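Local atomic coordinates of uracil-dna glycosylase (Deinococcus radiodurans, PDB entry 4UQM), a protein that belongs to the uracil-DNA glycosylase superfamily, folds around a parallel four-stranded sheet flanked by helices, and is bound to DNA in this model. Residues P33-P38 / E161-A166; Y54-P59 / V144-A149; A60-N65 / Q90-S95; G73-L78 / G137-N142; N110-L115 / G128-W133. The protein carries 1 engineered substitution. All coordinates share one frame; numbering follows the deposited sequence.

In the fold
The five contacts spread over a single chain. Interaction 4 lies nearest its centre, in the parallel sheet, and pairs strands 77-81 and 138-142. Interaction 5 is nested inside the chain loop closed by interaction 4; its helix 131-134 leads into strand 138-142. Interaction 3 touches both through Leu94 and Ser95. Interaction 2, a small two-stranded ribbon, has its centre about 9 Å from that of interaction 3. Interaction 1 joins helices 25-35 and 160-172 and closes the widest loop, with the other four nested inside it. Its centre is about 29 Å from that of interaction 5, across the chain's centre. Segments 33-38, 54-59 and 60-65, early in the chain, thus each pack on later ones.

Interaction 1 of 5, residues P33-P38 / E161-A166; sequences PEFSAP and EHFTDA
Phe163 holds its CG opposite the backbone N (chi1 179°), which carries the ring across to Glu34 and Phe35. Glu34 turns at chi1 and again at chi2 (-45°), and this folds its carboxylate over Ala166. The contact is helix-to-helix packing: the last part of helix 25-35 lies against helix 160-172. It joins a helix near the start of the model to a later helix of the uracil-DNA glycosylase fold. The CA atoms of Glu34 and Phe163 come within 6.5 Å of each other. No hydrogen bond spans the two segments.

The Phe35 and Phe163 rings meet obliquely, with planes 36° apart and ring centroids 5.7 Å apart. The closest carbons are Phe35 CE1 and Phe163 CE1, at 3.5 Å. Glu34 CB reaches the edge of the Phe163 ring, 3.8 Å from Phe163 CD1. Phe35 also packs edge-to-face with Phe40, and Phe163 touches Leu31. The polar end of Glu34 is held on its own side, where OE1 is hydrogen-bonded to Tyr39 OH. Toward the second helix the carboxylate makes van der Waals contact: Glu34 CD is 3.3 Å from Ala166 CB, and Glu34 OE2 is 3.4 Å from that same methyl.

Interaction 2 of 5, residues Y54-P59 / V144-A149; sequences YTIYPP and VLTVRA
Tyr54 and Arg148 stack. The guanidinium of Arg148 lies flat on the ring, with planes only 2° apart, in an off-centre cation-pi contact. Arg148 CD sits over the ring's middle, 3.6 Å from the Tyr54 centroid. The arginine leaves the strand extended and bends at chi3 (-54°), which lays its end along the tyrosine. Arg148 NE also forms a salt bridge with Glu50, so the stacked group is gripped at a polar atom too.

Ile56, on the same face as Arg148, sets its CD1 against the arginine's backbone end, 3.7 Å from Arg148 CA. Tyr57 points to the other face, together with Val147. Tyr57 CE2 reaches Ala149 CB at 3.5 Å. Pro58 follows a cis peptide bond and sets its CD 3.4 Å from Leu145 O.

The backbones are joined by three bonds: Ala149 N to Thr55 O, Tyr57 N to Val147 O, and Val147 N to Tyr57 O. Ile56 with Arg148 is a non-hydrogen-bonded pair and Tyr57 with Val147 a hydrogen-bonded one. This is a short two-stranded antiparallel ribbon.

Interaction 3 of 5, residues A60-N65 / Q90-S95; sequences APDVFN and QAHGLS
The His92 ring presents an edge to Asp62. Carboxylate oxygen Asp62 OD2 lies in the ring plane, 3.2 Å from His92 CD2. The two side chains run side by side and point the same way, but the carboxylate is turned 73° from the ring. Asp62 OD1 is met from above the carboxylate plane by Asn65 ND2, at 3.3 Å. The same nitrogen gives a weak hydrogen bond to His92 O. Asn65 OD1 is taken by Arg68, so both ends of this amide have partners.

Asp62 opens a type I beta turn that runs to Asn65. Its O accepts from Asn65 N within the turn and receives a CA-H...O contact from Gly93, with Gly93 CA 3.3 Å from Asp62 O. Having no side chain, Gly93 can come this close. A water bridges Val63 O and Gly93 O, at 2.7 Å from each. The two loops are joined by side-chain and backbone polar atoms alike. One weak direct bond, one CA-H...O contact and one water imply a close but lightly bonded fit.

Interaction 4 of 5, residues G73-L78 / G137-N142; sequences GEVKVL and GVLLLN
Three backbone hydrogen bonds join Lys76 and Val77 to Gly137 and Leu139. Gly137 O accepts two of them, from Lys76 N at 2.9 Å and from Val77 N at 3.2 Å. Lys76 N comes in the carbonyl plane, on a lone pair, while Val77 N is tilted 31° from that plane. Leu139 N bonds to Val77 O at 2.8 Å. The two Val77 bonds make its parallel pair with Val138; Leu78 with Leu139 comes next.

Two CA-H...O contacts lie beside these bonds. Val75 CA faces Gly137 O, and Val138 CA faces Val77 O at 3.4 Å. Gly137 has positive phi and is the C-prime residue of a Schellman motif ending helix 131-134. Having no side chain, Gly137 can bring its CA to 3.3 Å from Glu74 O.

Apolar contacts occupy both faces. Leu78 and Leu139 lie side by side, each with CG opposite its backbone N, and Leu78 CD1 is 3.9 Å from Leu139 CD2. Val77 CB meets Val138 CG2 on the other face.

Strand 138-142 is outermost in the sheet, next to strand 77-81, which is followed by 179-183. Helix 160-172 covers the Leu78 face and helix 220-230 the Val77 face.

Interaction 5 of 5, residues N110-L115 / G128-W133; sequences NIYKEL and GYLRSW
This contact lies within the beta-alpha-beta crossover that links the adjacent parallel strands 77-81 and 138-142. Helix 106-118 of the connection packs against the turn that starts helix 131-134. Trp133 is the main partner on the second segment, and Ile111 and Leu115 meet it from the first.

Both aliphatic side chains touch the indole at its edge, near the ring plane. Leu115 CD1 is 3.8 Å from Trp133 CZ2, and Ile111 CG2 is 4.1 Å from Trp133 CH2. Leu115 and Trp133 come at each other from opposite directions, while Ile111 and Trp133 slide past each other. One face of the indole carries Leu130 CD2, 4.0 Å above its plane and offset toward the rim. Leu130 is the N-cap residue of helix 131-134, and its O accepts from Trp133 N. The indole NE1 bonds to Trp238 O, and the ring of Trp238 packs edge-to-face with Trp133.

Between 110-115 and 128-133 there is no direct hydrogen bond. Lys113 of helix 106-118 packs on a sugar of the bound DNA, and its NZ bonds to Asn110 OD1.

With CG beside its backbone N (chi1 -73°), Tyr112 directs its ring across to the other segment. The hydroxyl is bonded to His127 O, just before Gly128, and Tyr112 OH sits 3.4 Å from Gly128 CA.

Interaction 1 of 5, residues P33-P38 / E161-A166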
# COMPACT_ATOMS: atom_id res chain seq x y z
N PRO A 33 8.32 14.60 11.67
CA PRO A 33 9.78 14.61 11.55
C PRO A 33 10.29 14.25 10.14
O PRO A 33 11.37 14.68 9.74
CB PRO A 33 10.23 13.54 12.57
CG PRO A 33 9.13 13.52 13.56
CD PRO A 33 7.89 13.68 12.74
N GLU A 34 9.53 13.42 9.42
CA GLU A 34 9.90 13.05 8.06
C GLU A 34 9.76 14.26 7.13
O GLU A 34 10.68 14.58 6.35
CB GLU A 34 9.02 11.92 7.54
CG GLU A 34 8.92 10.73 8.51
CD GLU A 34 10.23 10.30 9.10
OE1 GLU A 34 11.22 10.16 8.34
OE2 GLU A 34 10.28 10.03 10.32
N PHE A 35 8.62 14.95 7.21
CA PHE A 35 8.37 16.09 6.31
C PHE A 35 9.36 17.22 6.53
O PHE A 35 9.57 18.04 5.65
CB PHE A 35 6.93 16.58 6.43
CG PHE A 35 5.89 15.50 6.15
CD1 PHE A 35 5.99 14.75 5.03
CD2 PHE A 35 4.80 15.28 6.99
CE1 PHE A 35 5.05 13.75 4.75
CE2 PHE A 35 3.86 14.32 6.71
CZ PHE A 35 4.00 13.52 5.62
N SER A 36 9.98 17.22 7.71
CA SER A 36 10.97 18.20 8.13
C SER A 36 12.43 17.79 7.84
O SER A 36 13.33 18.59 8.02
CB SER A 36 10.78 18.51 9.64
OG SER A 36 9.40 18.72 10.02
N ALA A 37 12.67 16.54 7.44
CA ALA A 37 13.99 15.96 7.39
C ALA A 37 14.75 16.30 6.11
O ALA A 37 14.14 16.38 5.03
CB ALA A 37 13.88 14.45 7.53
N PRO A 38 16.09 16.42 6.22
CA PRO A 38 16.87 16.60 5.01
C PRO A 38 16.64 15.54 3.90
O PRO A 38 16.50 15.94 2.72
CB PRO A 38 18.31 16.63 5.53
CG PRO A 38 18.19 17.14 6.91
CD PRO A 38 16.92 16.56 7.44
N GLU A 161 12.14 5.01 0.63
CA GLU A 161 12.23 3.91 1.60
C GLU A 161 12.39 4.38 3.01
O GLU A 161 11.83 3.75 3.92
CB GLU A 161 13.37 2.96 1.24
CG GLU A 161 13.16 2.17 -0.06
CD GLU A 161 13.55 2.88 -1.35
OE1 GLU A 161 13.88 4.10 -1.34
OE2 GLU A 161 13.55 2.17 -2.41
N HIS A 162 13.05 5.51 3.23
CA HIS A 162 13.13 6.06 4.59
C HIS A 162 11.75 6.51 5.05
O HIS A 162 11.38 6.35 6.19
CB HIS A 162 14.08 7.25 4.61
CG HIS A 162 15.50 6.91 4.34
ND1 HIS A 162 16.18 5.97 5.08
CD2 HIS A 162 16.38 7.41 3.45
CE1 HIS A 162 17.43 5.90 4.65
NE2 HIS A 162 17.57 6.74 3.64
N PHE A 163 11.01 7.14 4.15
CA PHE A 163 9.66 7.62 4.49
C PHE A 163 8.71 6.44 4.76
O PHE A 163 7.98 6.45 5.76
CB PHE A 163 9.11 8.47 3.37
CG PHE A 163 7.72 8.98 3.65
CD1 PHE A 163 7.52 10.03 4.54
CD2 PHE A 163 6.61 8.32 3.11
CE1 PHE A 163 6.23 10.43 4.85
CE2 PHE A 163 5.33 8.74 3.40
CZ PHE A 163 5.13 9.82 4.25
N THR A 164 8.73 5.43 3.90
CA THR A 164 7.84 4.30 4.17
C THR A 164 8.33 3.45 5.35
O THR A 164 7.51 2.84 6.03
CB THR A 164 7.54 3.47 2.92
OG1 THR A 164 8.75 2.97 2.38
CG2 THR A 164 6.80 4.29 1.91
N ASP A 165 9.62 3.46 5.67
CA ASP A 165 10.07 2.92 7.00
C ASP A 165 9.35 3.64 8.14
O ASP A 165 8.91 3.02 9.10
CB ASP A 165 11.59 3.10 7.22
CG ASP A 165 12.47 2.10 6.44
OD1 ASP A 165 11.95 1.13 5.86
OD2 ASP A 165 13.71 2.35 6.48
N ALA A 166 9.29 4.98 8.06
CA ALA A 166 8.65 5.76 9.12
C ALA A 166 7.16 5.45 9.23
O ALA A 166 6.62 5.37 10.36
CB ALA A 166 8.89 7.26 8.91

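Interaction 2 of 5, residues Y54-P59 / V144-A149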
# COMPACT_ATOMS: atom_id res chain seq x y z
N TYR A 54 9.98 13.99 -17.08
CA TYR A 54 9.28 12.72 -17.42
C TYR A 54 7.86 12.75 -16.99
O TYR A 54 7.46 13.66 -16.30
CB TYR A 54 9.95 11.60 -16.66
CG TYR A 54 11.38 11.34 -17.01
CD1 TYR A 54 11.69 10.76 -18.23
CD2 TYR A 54 12.40 11.57 -16.09
CE1 TYR A 54 13.02 10.43 -18.55
CE2 TYR A 54 13.72 11.25 -16.40
CZ TYR A 54 14.03 10.68 -17.61
OH TYR A 54 15.36 10.33 -17.93
N THR A 55 7.10 11.75 -17.43
CA THR A 55 5.79 11.47 -16.89
C THR A 55 5.99 10.60 -15.66
O THR A 55 6.53 9.49 -15.78
CB THR A 55 4.92 10.80 -17.94
OG1 THR A 55 4.79 11.65 -19.10
CG2 THR A 55 3.52 10.48 -17.35
N ILE A 56 5.51 11.08 -14.54
CA ILE A 56 5.64 10.39 -13.24
C ILE A 56 4.24 10.06 -12.69
O ILE A 56 3.37 10.90 -12.67
CB ILE A 56 6.42 11.25 -12.19
CG1 ILE A 56 7.78 11.68 -12.75
CG2 ILE A 56 6.54 10.60 -10.84
CD1 ILE A 56 8.68 10.53 -13.18
N TYR A 57 4.08 8.84 -12.17
CA TYR A 57 2.84 8.37 -11.62
C TYR A 57 3.02 8.05 -10.13
O TYR A 57 4.10 7.73 -9.68
CB TYR A 57 2.40 7.10 -12.35
CG TYR A 57 2.15 7.28 -13.83
CD1 TYR A 57 1.33 8.28 -14.34
CD2 TYR A 57 2.78 6.44 -14.74
CE1 TYR A 57 1.12 8.39 -15.70
CE2 TYR A 57 2.55 6.53 -16.09
CZ TYR A 57 1.73 7.51 -16.58
OH TYR A 57 1.52 7.63 -17.94
N PRO A 58 1.93 8.13 -9.34
CA PRO A 58 0.64 8.71 -9.72
C PRO A 58 0.77 10.24 -9.81
O PRO A 58 1.80 10.80 -9.51
CB PRO A 58 -0.24 8.36 -8.52
CG PRO A 58 0.74 8.42 -7.36
CD PRO A 58 2.00 7.81 -7.93
N PRO A 59 -0.30 10.91 -10.22
CA PRO A 59 -0.32 12.38 -10.17
C PRO A 59 0.05 12.88 -8.77
O PRO A 59 -0.27 12.23 -7.74
CB PRO A 59 -1.77 12.73 -10.52
CG PRO A 59 -2.22 11.55 -11.39
CD PRO A 59 -1.58 10.38 -10.73
N VAL A 144 7.75 2.29 -2.37
CA VAL A 144 8.15 3.49 -3.09
C VAL A 144 6.86 4.07 -3.62
O VAL A 144 6.00 3.33 -4.12
CB VAL A 144 9.15 3.09 -4.24
CG1 VAL A 144 9.28 4.12 -5.34
CG2 VAL A 144 10.49 2.70 -3.61
N LEU A 145 6.69 5.41 -3.53
CA LEU A 145 5.37 6.02 -3.78
C LEU A 145 5.22 6.77 -5.08
O LEU A 145 4.13 7.32 -5.39
CB LEU A 145 4.99 6.90 -2.59
CG LEU A 145 4.79 6.15 -1.26
CD1 LEU A 145 4.30 7.15 -0.24
CD2 LEU A 145 3.72 5.05 -1.35
N THR A 146 6.27 6.74 -5.91
CA THR A 146 6.17 7.28 -7.29
C THR A 146 6.97 6.37 -8.23
O THR A 146 7.78 5.53 -7.78
CB THR A 146 6.76 8.71 -7.36
OG1 THR A 146 8.10 8.73 -6.85
CG2 THR A 146 5.90 9.73 -6.61
N VAL A 147 6.74 6.53 -9.52
CA VAL A 147 7.44 5.76 -10.55
C VAL A 147 7.44 6.52 -11.85
O VAL A 147 6.52 7.28 -12.14
CB VAL A 147 6.76 4.39 -10.72
CG1 VAL A 147 5.32 4.51 -11.23
CG2 VAL A 147 7.58 3.47 -11.62
N ARG A 148 8.50 6.40 -12.61
CA ARG A 148 8.54 6.94 -13.97
C ARG A 148 7.74 6.04 -14.91
O ARG A 148 7.79 4.79 -14.81
CB ARG A 148 10.01 7.03 -14.43
CG ARG A 148 10.28 7.90 -15.62
CD ARG A 148 11.76 7.85 -15.94
NE ARG A 148 12.73 8.18 -14.85
CZ ARG A 148 14.03 7.93 -14.88
NH1 ARG A 148 14.61 7.35 -15.91
NH2 ARG A 148 14.78 8.26 -13.88
N ALA A 149 6.98 6.65 -15.82
CA ALA A 149 6.22 5.90 -16.78
C ALA A 149 7.00 4.82 -17.46
O ALA A 149 8.13 5.02 -17.85
CB ALA A 149 5.61 6.85 -17.82

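Interaction 3 of 5, residues A60-N65 / Q90-S95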
# COMPACT_ATOMS: atom_id res chain seq x y z
N ALA A 60 0.75 14.02 -8.72
CA ALA A 60 1.26 14.49 -7.44
C ALA A 60 0.15 14.66 -6.37
O ALA A 60 0.39 14.30 -5.22
CB ALA A 60 2.05 15.79 -7.61
N PRO A 61 -1.06 15.14 -6.74
CA PRO A 61 -2.09 15.24 -5.70
C PRO A 61 -2.50 13.93 -5.06
O PRO A 61 -3.19 13.96 -4.05
CB PRO A 61 -3.26 15.89 -6.45
CG PRO A 61 -2.58 16.67 -7.57
CD PRO A 61 -1.52 15.73 -8.02
N ASP A 62 -2.15 12.80 -5.70
CA ASP A 62 -2.62 11.51 -5.25
C ASP A 62 -1.55 10.72 -4.49
O ASP A 62 -1.85 9.65 -3.91
CB ASP A 62 -3.05 10.66 -6.46
CG ASP A 62 -4.18 11.24 -7.18
OD1 ASP A 62 -5.01 11.92 -6.58
OD2 ASP A 62 -4.26 11.05 -8.41
N VAL A 63 -0.30 11.19 -4.45
CA VAL A 63 0.78 10.38 -3.93
C VAL A 63 0.53 9.88 -2.54
O VAL A 63 0.88 8.72 -2.22
CB VAL A 63 2.13 11.16 -4.01
CG1 VAL A 63 3.25 10.53 -3.19
CG2 VAL A 63 2.58 11.29 -5.45
N PHE A 64 -0.05 10.72 -1.67
CA PHE A 64 -0.22 10.37 -0.26
C PHE A 64 -1.66 9.90 0.04
O PHE A 64 -2.06 9.84 1.23
CB PHE A 64 0.17 11.56 0.61
CG PHE A 64 1.65 11.87 0.55
CD1 PHE A 64 2.56 11.11 1.29
CD2 PHE A 64 2.14 12.90 -0.22
CE1 PHE A 64 3.94 11.36 1.21
CE2 PHE A 64 3.51 13.15 -0.28
CZ PHE A 64 4.39 12.38 0.44
N ASN A 65 -2.43 9.53 -0.99
CA ASN A 65 -3.82 9.14 -0.75
C ASN A 65 -4.03 7.97 0.19
O ASN A 65 -5.06 7.94 0.84
CB ASN A 65 -4.59 8.89 -2.04
CG ASN A 65 -5.00 10.19 -2.72
OD1 ASN A 65 -4.81 11.29 -2.19
ND2 ASN A 65 -5.51 10.08 -3.92
N GLN A 90 -3.50 4.63 -14.23
CA GLN A 90 -3.62 3.47 -13.37
C GLN A 90 -3.49 3.84 -11.92
O GLN A 90 -4.45 3.80 -11.15
CB GLN A 90 -2.62 2.39 -13.78
CG GLN A 90 -2.89 1.82 -15.14
CD GLN A 90 -1.90 0.72 -15.50
OE1 GLN A 90 -0.69 0.88 -15.31
NE2 GLN A 90 -2.40 -0.40 -15.97
N ALA A 91 -2.27 4.18 -11.50
CA ALA A 91 -2.03 4.50 -10.10
C ALA A 91 -2.69 5.79 -9.64
O ALA A 91 -2.58 6.84 -10.31
CB ALA A 91 -0.53 4.58 -9.76
N HIS A 92 -3.31 5.75 -8.47
CA HIS A 92 -3.81 6.98 -7.81
C HIS A 92 -3.61 6.95 -6.31
O HIS A 92 -4.32 7.67 -5.57
CB HIS A 92 -5.24 7.34 -8.20
CG HIS A 92 -5.37 7.63 -9.65
ND1 HIS A 92 -5.73 6.64 -10.52
CD2 HIS A 92 -5.09 8.72 -10.40
CE1 HIS A 92 -5.70 7.12 -11.74
NE2 HIS A 92 -5.34 8.38 -11.70
N GLY A 93 -2.54 6.31 -5.86
CA GLY A 93 -2.11 6.42 -4.48
C GLY A 93 -2.64 5.37 -3.53
O GLY A 93 -2.19 5.29 -2.43
N LEU A 94 -3.58 4.52 -3.95
CA LEU A 94 -3.96 3.36 -3.13
C LEU A 94 -3.38 2.17 -3.88
O LEU A 94 -3.76 1.91 -4.99
CB LEU A 94 -5.49 3.18 -3.05
CG LEU A 94 -6.34 4.23 -2.40
CD1 LEU A 94 -7.78 3.74 -2.37
CD2 LEU A 94 -5.80 4.47 -1.04
N SER A 95 -2.41 1.49 -3.25
CA SER A 95 -1.71 0.43 -3.96
C SER A 95 -2.67 -0.60 -4.53
O SER A 95 -3.62 -1.04 -3.87
CB SER A 95 -0.63 -0.21 -3.11
OG SER A 95 -1.14 -0.93 -1.99
O HOH W 1 -0.44 6.67 -0.99

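Interaction 4 of 5, residues G73-L78 / G137-N142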
# COMPACT_ATOMS: atom_id res chain seq x y z
N GLY A 73 -4.84 5.70 13.30
CA GLY A 73 -5.67 5.06 14.29
C GLY A 73 -6.62 3.99 13.78
O GLY A 73 -7.14 3.19 14.59
N GLU A 74 -6.93 3.99 12.48
CA GLU A 74 -7.84 3.02 11.90
C GLU A 74 -7.12 1.85 11.26
O GLU A 74 -7.78 0.89 10.90
CB GLU A 74 -8.70 3.69 10.83
CG GLU A 74 -9.58 4.77 11.44
CD GLU A 74 -10.60 5.41 10.51
OE1 GLU A 74 -10.93 4.85 9.47
OE2 GLU A 74 -11.12 6.49 10.87
N VAL A 75 -5.80 1.86 11.17
CA VAL A 75 -5.10 0.79 10.47
C VAL A 75 -5.23 -0.53 11.23
O VAL A 75 -4.84 -0.62 12.38
CB VAL A 75 -3.60 1.12 10.26
CG1 VAL A 75 -2.87 -0.01 9.57
CG2 VAL A 75 -3.43 2.40 9.47
N LYS A 76 -5.75 -1.55 10.57
CA LYS A 76 -5.68 -2.89 11.05
C LYS A 76 -4.93 -3.85 10.16
O LYS A 76 -4.45 -4.89 10.66
CB LYS A 76 -7.04 -3.40 11.46
CG LYS A 76 -8.03 -3.59 10.40
CD LYS A 76 -9.37 -3.98 11.08
CE LYS A 76 -10.36 -4.60 10.15
NZ LYS A 76 -11.58 -4.83 10.97
N VAL A 77 -4.83 -3.51 8.87
CA VAL A 77 -4.04 -4.31 7.92
C VAL A 77 -3.22 -3.35 7.10
O VAL A 77 -3.74 -2.29 6.70
CB VAL A 77 -4.95 -5.14 6.98
CG1 VAL A 77 -4.11 -5.92 5.95
CG2 VAL A 77 -5.86 -6.08 7.78
N LEU A 78 -1.93 -3.63 6.94
CA LEU A 78 -1.10 -2.82 6.10
C LEU A 78 -0.61 -3.70 4.96
O LEU A 78 0.08 -4.64 5.19
CB LEU A 78 0.08 -2.22 6.90
CG LEU A 78 0.94 -1.18 6.18
CD1 LEU A 78 1.71 -0.35 7.17
CD2 LEU A 78 1.90 -1.85 5.18
N GLY A 137 -9.94 0.04 7.16
CA GLY A 137 -8.70 -0.06 7.93
C GLY A 137 -7.60 -0.77 7.21
O GLY A 137 -6.60 -1.08 7.87
N VAL A 138 -7.71 -0.96 5.90
CA VAL A 138 -6.63 -1.58 5.12
C VAL A 138 -5.82 -0.48 4.45
O VAL A 138 -6.31 0.20 3.54
CB VAL A 138 -7.18 -2.52 4.05
CG1 VAL A 138 -6.03 -3.18 3.29
CG2 VAL A 138 -8.08 -3.60 4.68
N LEU A 139 -4.59 -0.27 4.92
CA LEU A 139 -3.72 0.74 4.38
C LEU A 139 -3.03 0.15 3.15
O LEU A 139 -2.29 -0.81 3.27
CB LEU A 139 -2.70 1.18 5.44
CG LEU A 139 -1.73 2.28 5.04
CD1 LEU A 139 -2.41 3.62 4.84
CD2 LEU A 139 -0.71 2.48 6.17
N LEU A 140 -3.31 0.75 2.00
CA LEU A 140 -2.81 0.24 0.73
C LEU A 140 -1.56 0.99 0.29
O LEU A 140 -1.61 1.97 -0.45
CB LEU A 140 -3.96 0.32 -0.30
CG LEU A 140 -5.16 -0.60 0.01
CD1 LEU A 140 -6.33 -0.19 -0.85
CD2 LEU A 140 -4.77 -2.00 -0.31
N LEU A 141 -0.44 0.51 0.77
CA LEU A 141 0.86 1.20 0.65
C LEU A 141 1.73 0.51 -0.40
O LEU A 141 1.56 -0.64 -0.71
CB LEU A 141 1.57 1.23 2.01
CG LEU A 141 2.56 2.35 2.34
CD1 LEU A 141 1.88 3.72 2.24
CD2 LEU A 141 3.21 2.13 3.72
N ASN A 142 2.71 1.26 -0.90
CA ASN A 142 3.86 0.68 -1.62
C ASN A 142 5.14 1.16 -0.96
O ASN A 142 5.14 2.22 -0.32
CB ASN A 142 3.85 1.17 -3.08
CG ASN A 142 2.85 0.45 -3.97
OD1 ASN A 142 2.83 -0.77 -4.02
ND2 ASN A 142 2.06 1.22 -4.75

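Interaction 5 of 5, residues N110-L115 / G128-W133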
# COMPACT_ATOMS: atom_id res chain seq x y z
N ASN A 110 -4.64 -11.03 -10.48
CA ASN A 110 -4.08 -12.13 -9.69
C ASN A 110 -4.52 -12.07 -8.24
O ASN A 110 -4.81 -13.10 -7.65
CB ASN A 110 -2.57 -12.14 -9.82
CG ASN A 110 -2.11 -12.70 -11.15
OD1 ASN A 110 -2.88 -13.33 -11.87
ND2 ASN A 110 -0.84 -12.53 -11.46
N ILE A 111 -4.56 -10.88 -7.64
CA ILE A 111 -5.15 -10.71 -6.34
C ILE A 111 -6.57 -11.30 -6.30
O ILE A 111 -6.95 -12.01 -5.34
CB ILE A 111 -5.11 -9.23 -5.89
CG1 ILE A 111 -3.69 -8.82 -5.49
CG2 ILE A 111 -6.07 -8.94 -4.73
CD1 ILE A 111 -3.50 -7.32 -5.50
N TYR A 112 -7.38 -10.94 -7.28
CA TYR A 112 -8.76 -11.48 -7.39
C TYR A 112 -8.78 -13.01 -7.51
O TYR A 112 -9.63 -13.68 -6.90
CB TYR A 112 -9.51 -10.85 -8.54
CG TYR A 112 -9.96 -9.40 -8.38
CD1 TYR A 112 -9.82 -8.70 -7.17
CD2 TYR A 112 -10.49 -8.70 -9.46
CE1 TYR A 112 -10.23 -7.41 -7.04
CE2 TYR A 112 -10.92 -7.37 -9.34
CZ TYR A 112 -10.79 -6.73 -8.12
OH TYR A 112 -11.20 -5.43 -8.01
N LYS A 113 -7.84 -13.59 -8.26
CA LYS A 113 -7.76 -15.06 -8.41
C LYS A 113 -7.48 -15.70 -7.07
O LYS A 113 -8.11 -16.70 -6.69
CB LYS A 113 -6.68 -15.50 -9.44
CG LYS A 113 -7.04 -15.25 -10.90
CD LYS A 113 -5.90 -15.62 -11.86
CE LYS A 113 -5.66 -14.56 -12.90
NZ LYS A 113 -4.54 -14.87 -13.83
N GLU A 114 -6.54 -15.14 -6.33
CA GLU A 114 -6.18 -15.68 -5.05
C GLU A 114 -7.33 -15.52 -4.02
O GLU A 114 -7.64 -16.46 -3.26
CB GLU A 114 -4.88 -15.03 -4.55
CG GLU A 114 -4.42 -15.55 -3.20
CD GLU A 114 -3.95 -16.98 -3.20
OE1 GLU A 114 -3.65 -17.53 -4.28
OE2 GLU A 114 -3.84 -17.56 -2.07
N LEU A 115 -7.98 -14.36 -4.00
CA LEU A 115 -9.20 -14.14 -3.17
C LEU A 115 -10.30 -15.13 -3.47
O LEU A 115 -10.93 -15.65 -2.56
CB LEU A 115 -9.71 -12.71 -3.38
CG LEU A 115 -9.08 -11.65 -2.49
CD1 LEU A 115 -9.40 -10.26 -3.01
CD2 LEU A 115 -9.58 -11.80 -1.03
N GLY A 128 -11.70 -2.35 -10.60
CA GLY A 128 -10.54 -2.53 -9.75
C GLY A 128 -10.38 -1.51 -8.63
O GLY A 128 -9.26 -1.28 -8.17
N TYR A 129 -11.48 -0.91 -8.17
CA TYR A 129 -11.47 0.20 -7.21
C TYR A 129 -11.55 -0.32 -5.80
O TYR A 129 -12.56 -0.95 -5.42
CB TYR A 129 -12.63 1.11 -7.53
CG TYR A 129 -12.67 2.39 -6.78
CD1 TYR A 129 -11.64 3.28 -6.80
CD2 TYR A 129 -13.83 2.75 -6.10
CE1 TYR A 129 -11.72 4.53 -6.13
CE2 TYR A 129 -13.95 3.96 -5.48
CZ TYR A 129 -12.89 4.83 -5.47
OH TYR A 129 -12.98 6.10 -4.85
N LEU A 130 -10.50 -0.06 -5.01
CA LEU A 130 -10.33 -0.70 -3.70
C LEU A 130 -10.60 0.22 -2.53
O LEU A 130 -10.26 -0.10 -1.39
CB LEU A 130 -8.94 -1.32 -3.62
CG LEU A 130 -8.53 -2.24 -4.76
CD1 LEU A 130 -7.10 -2.71 -4.52
CD2 LEU A 130 -9.46 -3.42 -4.90
N ARG A 131 -11.28 1.35 -2.77
CA ARG A 131 -11.55 2.32 -1.72
C ARG A 131 -12.28 1.67 -0.54
O ARG A 131 -12.04 2.04 0.64
CB ARG A 131 -12.36 3.50 -2.24
CG ARG A 131 -12.72 4.54 -1.19
CD ARG A 131 -13.60 5.63 -1.73
NE ARG A 131 -14.97 5.23 -2.20
CZ ARG A 131 -15.79 5.95 -2.99
NH1 ARG A 131 -15.44 7.13 -3.47
NH2 ARG A 131 -16.99 5.46 -3.33
N SER A 132 -13.16 0.72 -0.83
CA SER A 132 -13.94 0.08 0.25
C SER A 132 -13.09 -0.78 1.17
O SER A 132 -13.51 -1.04 2.31
CB SER A 132 -15.15 -0.70 -0.28
OG SER A 132 -14.71 -1.80 -1.04
N TRP A 133 -11.90 -1.17 0.75
CA TRP A 133 -10.95 -1.82 1.65
C TRP A 133 -10.26 -0.77 2.55
O TRP A 133 -10.13 -0.93 3.75
CB TRP A 133 -9.86 -2.58 0.90
CG TRP A 133 -10.30 -3.83 0.19
CD1 TRP A 133 -11.51 -4.45 0.26
CD2 TRP A 133 -9.50 -4.63 -0.69
NE1 TRP A 133 -11.51 -5.56 -0.55
CE2 TRP A 133 -10.27 -5.71 -1.10
CE3 TRP A 133 -8.16 -4.56 -1.10
CZ2 TRP A 133 -9.80 -6.66 -2.00
CZ3 TRP A 133 -7.68 -5.55 -1.95
CH2 TRP A 133 -8.49 -6.58 -2.39